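Local coordinates for protein putative thioesterase II (Thermobifida fusca, PDB 3BBJ) that probably hydrolyses acyl-CoA thioesters through a pair of hotdog domains joined in one chain, at residues V80-T92 with I101-P113. Residues are numbered along the deposited sequence; the frame is centred on the assembly and turned at random.
With EDO (1,2-ethanediol), chain G.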
loop_
_atom_site.group_PDB
_atom_site.type_symbol
_atom_site.label_atom_id
_atom_site.label_comp_id
_atom_site.label_asym_id
_atom_site.label_seq_id
_atom_site.Cartn_x
_atom_site.Cartn_y
_atom_site.Cartn_z
ATOM N N VAL A 80 -8.918 -15.489 10.931
ATOM C CA VAL A 80 -7.465 -15.551 11.071
ATOM C C VAL A 80 -6.998 -16.317 9.862
ATOM O O VAL A 80 -7.492 -17.408 9.589
ATOM C CB VAL A 80 -7.009 -16.286 12.378
ATOM C CG1 VAL A 80 -5.483 -16.252 12.519
ATOM C CG2 VAL A 80 -7.683 -15.669 13.614
ATOM N N LEU A 81 -6.083 -15.736 9.111
ATOM C CA LEU A 81 -5.588 -16.388 7.894
ATOM C C LEU A 81 -4.334 -17.209 8.164
ATOM O O LEU A 81 -4.093 -18.213 7.500
ATOM C CB LEU A 81 -5.309 -15.354 6.802
ATOM C CG LEU A 81 -6.516 -14.552 6.302
ATOM C CD1 LEU A 81 -6.068 -13.542 5.217
ATOM C CD2 LEU A 81 -7.629 -15.489 5.785
ATOM N N LYS A 82 -3.539 -16.771 9.134
ATOM C CA LYS A 82 -2.278 -17.414 9.438
ATOM C C LYS A 82 -1.838 -16.930 10.809
ATOM O O LYS A 82 -1.889 -15.738 11.101
ATOM C CB LYS A 82 -1.213 -17.044 8.391
ATOM C CG LYS A 82 -0.107 -18.113 8.149
ATOM C CD LYS A 82 0.712 -18.413 9.358
ATOM C CE LYS A 82 2.071 -19.001 8.990
ATOM N NZ LYS A 82 3.002 -18.900 10.146
ATOM N N ARG A 83 -1.404 -17.869 11.635
ATOM C CA ARG A 83 -0.953 -17.589 12.980
ATOM C C ARG A 83 0.534 -17.917 13.037
ATOM O O ARG A 83 0.962 -18.924 12.505
ATOM C CB ARG A 83 -1.748 -18.470 13.943
ATOM C CG ARG A 83 -1.840 -17.954 15.352
ATOM C CD ARG A 83 -2.717 -18.873 16.205
ATOM N NE ARG A 83 -3.988 -19.225 15.548
ATOM C CZ ARG A 83 -5.172 -18.656 15.781
ATOM N NH1 ARG A 83 -5.311 -17.671 16.676
ATOM N NH2 ARG A 83 -6.242 -19.093 15.113
ATOM N N GLY A 84 1.328 -17.072 13.667
ATOM C CA GLY A 84 2.763 -17.295 13.694
ATOM C C GLY A 84 3.421 -16.710 14.914
ATOM O O GLY A 84 2.832 -15.904 15.619
ATOM N N ARG A 85 4.656 -17.115 15.153
ATOM C CA ARG A 85 5.408 -16.636 16.306
ATOM C C ARG A 85 5.676 -15.138 16.204
ATOM O O ARG A 85 5.723 -14.456 17.222
ATOM C CB ARG A 85 6.734 -17.395 16.460
ATOM N N THR A 86 5.842 -14.627 14.986
ATOM C CA THR A 86 6.148 -13.217 14.784
ATOM C C THR A 86 4.973 -12.461 14.178
ATOM O O THR A 86 4.664 -11.381 14.660
ATOM C CB THR A 86 7.412 -13.025 13.912
ATOM O OG1 THR A 86 8.537 -13.572 14.603
ATOM C CG2 THR A 86 7.694 -11.534 13.634
ATOM N N VAL A 87 4.333 -13.023 13.147
ATOM C CA VAL A 87 3.199 -12.368 12.449
ATOM C C VAL A 87 1.927 -13.230 12.415
ATOM O O VAL A 87 1.977 -14.393 12.055
ATOM C CB VAL A 87 3.592 -11.973 10.972
ATOM C CG1 VAL A 87 2.423 -11.350 10.210
ATOM C CG2 VAL A 87 4.764 -11.017 10.966
ATOM N N THR A 88 0.794 -12.648 12.820
ATOM C CA THR A 88 -0.533 -13.299 12.742
ATOM C C THR A 88 -1.447 -12.421 11.893
ATOM O O THR A 88 -1.675 -11.258 12.202
ATOM C CB THR A 88 -1.186 -13.521 14.127
ATOM O OG1 THR A 88 -0.445 -14.510 14.849
ATOM C CG2 THR A 88 -2.622 -14.014 13.997
ATOM N N THR A 89 -1.990 -13.000 10.837
ATOM C CA THR A 89 -2.756 -12.249 9.860
ATOM C C THR A 89 -4.257 -12.537 9.937
ATOM O O THR A 89 -4.681 -13.693 9.840
ATOM C CB THR A 89 -2.180 -12.520 8.473
ATOM O OG1 THR A 89 -0.813 -12.107 8.501
ATOM C CG2 THR A 89 -2.922 -11.731 7.374
ATOM N N VAL A 90 -5.027 -11.459 10.116
ATOM C CA VAL A 90 -6.477 -11.501 10.303
ATOM C C VAL A 90 -7.229 -10.720 9.205
ATOM O O VAL A 90 -6.889 -9.587 8.862
ATOM C CB VAL A 90 -6.883 -10.926 11.728
ATOM C CG1 VAL A 90 -8.401 -11.121 12.025
ATOM C CG2 VAL A 90 -6.035 -11.562 12.839
ATOM N N GLN A 91 -8.249 -11.360 8.649
ATOM C CA GLN A 91 -9.165 -10.730 7.706
ATOM C C GLN A 91 -10.413 -10.300 8.484
ATOM O O GLN A 91 -10.955 -11.058 9.314
ATOM C CB GLN A 91 -9.515 -11.716 6.604
ATOM C CG GLN A 91 -10.464 -11.259 5.532
ATOM C CD GLN A 91 -10.583 -12.313 4.431
ATOM O OE1 GLN A 91 -11.615 -12.980 4.296
ATOM N NE2 GLN A 91 -9.499 -12.513 3.681
ATOM N N THR A 92 -10.841 -9.069 8.233
ATOM C CA THR A 92 -11.971 -8.487 8.937
ATOM C C THR A 92 -12.809 -7.717 7.917
ATOM O O THR A 92 -12.271 -6.932 7.110
ATOM C CB THR A 92 -11.488 -7.581 10.097
ATOM O OG1 THR A 92 -12.607 -6.962 10.745
ATOM C CG2 THR A 92 -10.511 -6.504 9.598
ATOM N N ILE A 101 -19.304 -3.378 3.301
ATOM C CA ILE A 101 -18.870 -1.995 3.204
ATOM C C ILE A 101 -17.383 -1.925 2.801
ATOM O O ILE A 101 -17.002 -1.283 1.808
ATOM C CB ILE A 101 -19.076 -1.300 4.577
ATOM C CG1 ILE A 101 -20.543 -1.432 5.038
ATOM C CG2 ILE A 101 -18.590 0.165 4.562
ATOM C CD1 ILE A 101 -21.590 -0.829 4.099
ATOM N N LEU A 102 -16.583 -2.663 3.566
ATOM C CA LEU A 102 -15.149 -2.554 3.573
ATOM C C LEU A 102 -14.541 -3.843 4.083
ATOM O O LEU A 102 -15.084 -4.459 4.993
ATOM C CB LEU A 102 -14.793 -1.444 4.570
ATOM C CG LEU A 102 -13.327 -1.111 4.854
ATOM C CD1 LEU A 102 -12.666 -0.614 3.568
ATOM C CD2 LEU A 102 -13.263 -0.079 5.944
ATOM N N THR A 103 -13.414 -4.248 3.496
ATOM C CA THR A 103 -12.638 -5.377 4.013
ATOM C C THR A 103 -11.178 -4.974 4.220
ATOM O O THR A 103 -10.611 -4.237 3.429
ATOM C CB THR A 103 -12.704 -6.616 3.122
ATOM O OG1 THR A 103 -12.024 -7.693 3.779
ATOM C CG2 THR A 103 -12.063 -6.372 1.780
ATOM N N GLY A 104 -10.611 -5.450 5.327
ATOM C CA GLY A 104 -9.218 -5.231 5.664
ATOM C C GLY A 104 -8.509 -6.548 5.950
ATOM O O GLY A 104 -9.142 -7.516 6.375
ATOM N N THR A 105 -7.214 -6.613 5.629
ATOM C CA THR A 105 -6.380 -7.739 6.034
ATOM C C THR A 105 -5.224 -7.080 6.762
ATOM O O THR A 105 -4.691 -6.084 6.307
ATOM C CB THR A 105 -5.951 -8.611 4.856
ATOM O OG1 THR A 105 -7.126 -9.017 4.143
ATOM C CG2 THR A 105 -5.187 -9.867 5.342
ATOM N N LEU A 106 -4.924 -7.580 7.949
ATOM C CA LEU A 106 -3.949 -6.958 8.812
ATOM C C LEU A 106 -2.910 -7.951 9.252
ATOM O O LEU A 106 -3.241 -9.005 9.811
ATOM C CB LEU A 106 -4.623 -6.329 10.056
ATOM C CG LEU A 106 -5.552 -5.113 9.855
ATOM C CD1 LEU A 106 -6.917 -5.535 9.325
ATOM C CD2 LEU A 106 -5.723 -4.330 11.135
ATOM N N ALA A 107 -1.648 -7.609 8.979
ATOM C CA ALA A 107 -0.523 -8.368 9.482
ATOM C C ALA A 107 -0.293 -7.788 10.864
ATOM O O ALA A 107 0.062 -6.605 10.992
ATOM C CB ALA A 107 0.716 -8.192 8.596
ATOM N N THR A 108 -0.524 -8.607 11.895
ATOM C CA THR A 108 -0.295 -8.177 13.272
ATOM C C THR A 108 0.965 -8.832 13.796
ATOM O O THR A 108 1.274 -9.982 13.463
ATOM C CB THR A 108 -1.469 -8.502 14.232
ATOM O OG1 THR A 108 -1.380 -9.860 14.661
ATOM C CG2 THR A 108 -2.838 -8.245 13.563
ATOM N N ALA A 109 1.693 -8.068 14.599
ATOM C CA ALA A 109 2.923 -8.519 15.236
ATOM C C ALA A 109 3.072 -7.684 16.517
ATOM O O ALA A 109 2.210 -6.875 16.826
ATOM C CB ALA A 109 4.109 -8.323 14.314
ATOM N N THR A 110 4.143 -7.897 17.266
ATOM C CA THR A 110 4.389 -7.131 18.476
ATOM C C THR A 110 5.710 -6.426 18.311
ATOM O O THR A 110 6.740 -7.053 18.323
ATOM C CB THR A 110 4.408 -8.040 19.733
ATOM O OG1 THR A 110 3.133 -8.685 19.854
ATOM C CG2 THR A 110 4.703 -7.223 21.023
ATOM N N LEU A 111 5.667 -5.115 18.139
ATOM C CA LEU A 111 6.872 -4.327 17.980
ATOM C C LEU A 111 7.506 -4.017 19.330
ATOM O O LEU A 111 6.825 -3.979 20.350
ATOM C CB LEU A 111 6.553 -3.009 17.292
ATOM C CG LEU A 111 5.951 -3.053 15.888
ATOM C CD1 LEU A 111 5.814 -1.623 15.372
ATOM C CD2 LEU A 111 6.813 -3.911 14.985
ATOM N N ASP A 112 8.810 -3.764 19.301
ATOM C CA ASP A 112 9.568 -3.370 20.468
ATOM C C ASP A 112 9.427 -1.851 20.567
ATOM O O ASP A 112 9.906 -1.141 19.688
ATOM C CB ASP A 112 11.039 -3.805 20.295
ATOM C CG ASP A 112 11.969 -3.261 21.378
ATOM O OD1 ASP A 112 11.503 -2.618 22.341
ATOM O OD2 ASP A 112 13.196 -3.475 21.245
ATOM N N PRO A 113 8.795 -1.344 21.646
ATOM C CA PRO A 113 8.663 0.106 21.774
ATOM C C PRO A 113 9.966 0.865 21.969
ATOM O O PRO A 113 9.969 2.084 21.801
ATOM C CB PRO A 113 7.735 0.291 22.978
ATOM C CG PRO A 113 7.803 -0.975 23.733
ATOM C CD PRO A 113 8.175 -2.065 22.772
HETATM C C1 EDO G . 6.970 -16.317 11.505
HETATM O O1 EDO G . 5.768 -15.728 12.030
HETATM C C2 EDO G . 7.820 -16.973 12.612
HETATM O O2 EDO G . 9.116 -16.374 12.795
HETATM O O HOH W 1 5.903 -10.235 16.644
#
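T88 and T108 face each other as a hydrogen-bonded pair in an antiparallel beta hairpin of the N-terminal hotdog domain, where strand 88-96 runs beside strand 99-109. Their side chains share the sheet face that also carries V90, L106 and T92, where helix 38-51 meets T92. With chi1 at 82°, T108 holds OG1 between its backbone N and carbonyl carbon, and from there OG1 reaches across to T88 O at 2.8 Å, in the carbonyl plane and on a lone pair. T108 N reaches the same oxygen from above that plane, 40° out of it, and S53 gives T108 OG1 a second partner. A valine here would probably leave T88 O with the backbone N-H as its one remaining donor from this strand, and S53 OG without this partner. Farther along, T92 CG2 meets L106 CD1 at 3.7 Å, the two side chains crossing obliquely, while T92 OG1 turns to S48. On the other face, towards the second subunit, T105 CG2 touches both T89 CG2 (3.6 Å) and L81 CD1 (3.8 Å), the leucine crossing it nearly at right angles. Past T88, one water donates to T86 O (2.6 Å) and accepts from T110 N (3.0 Å).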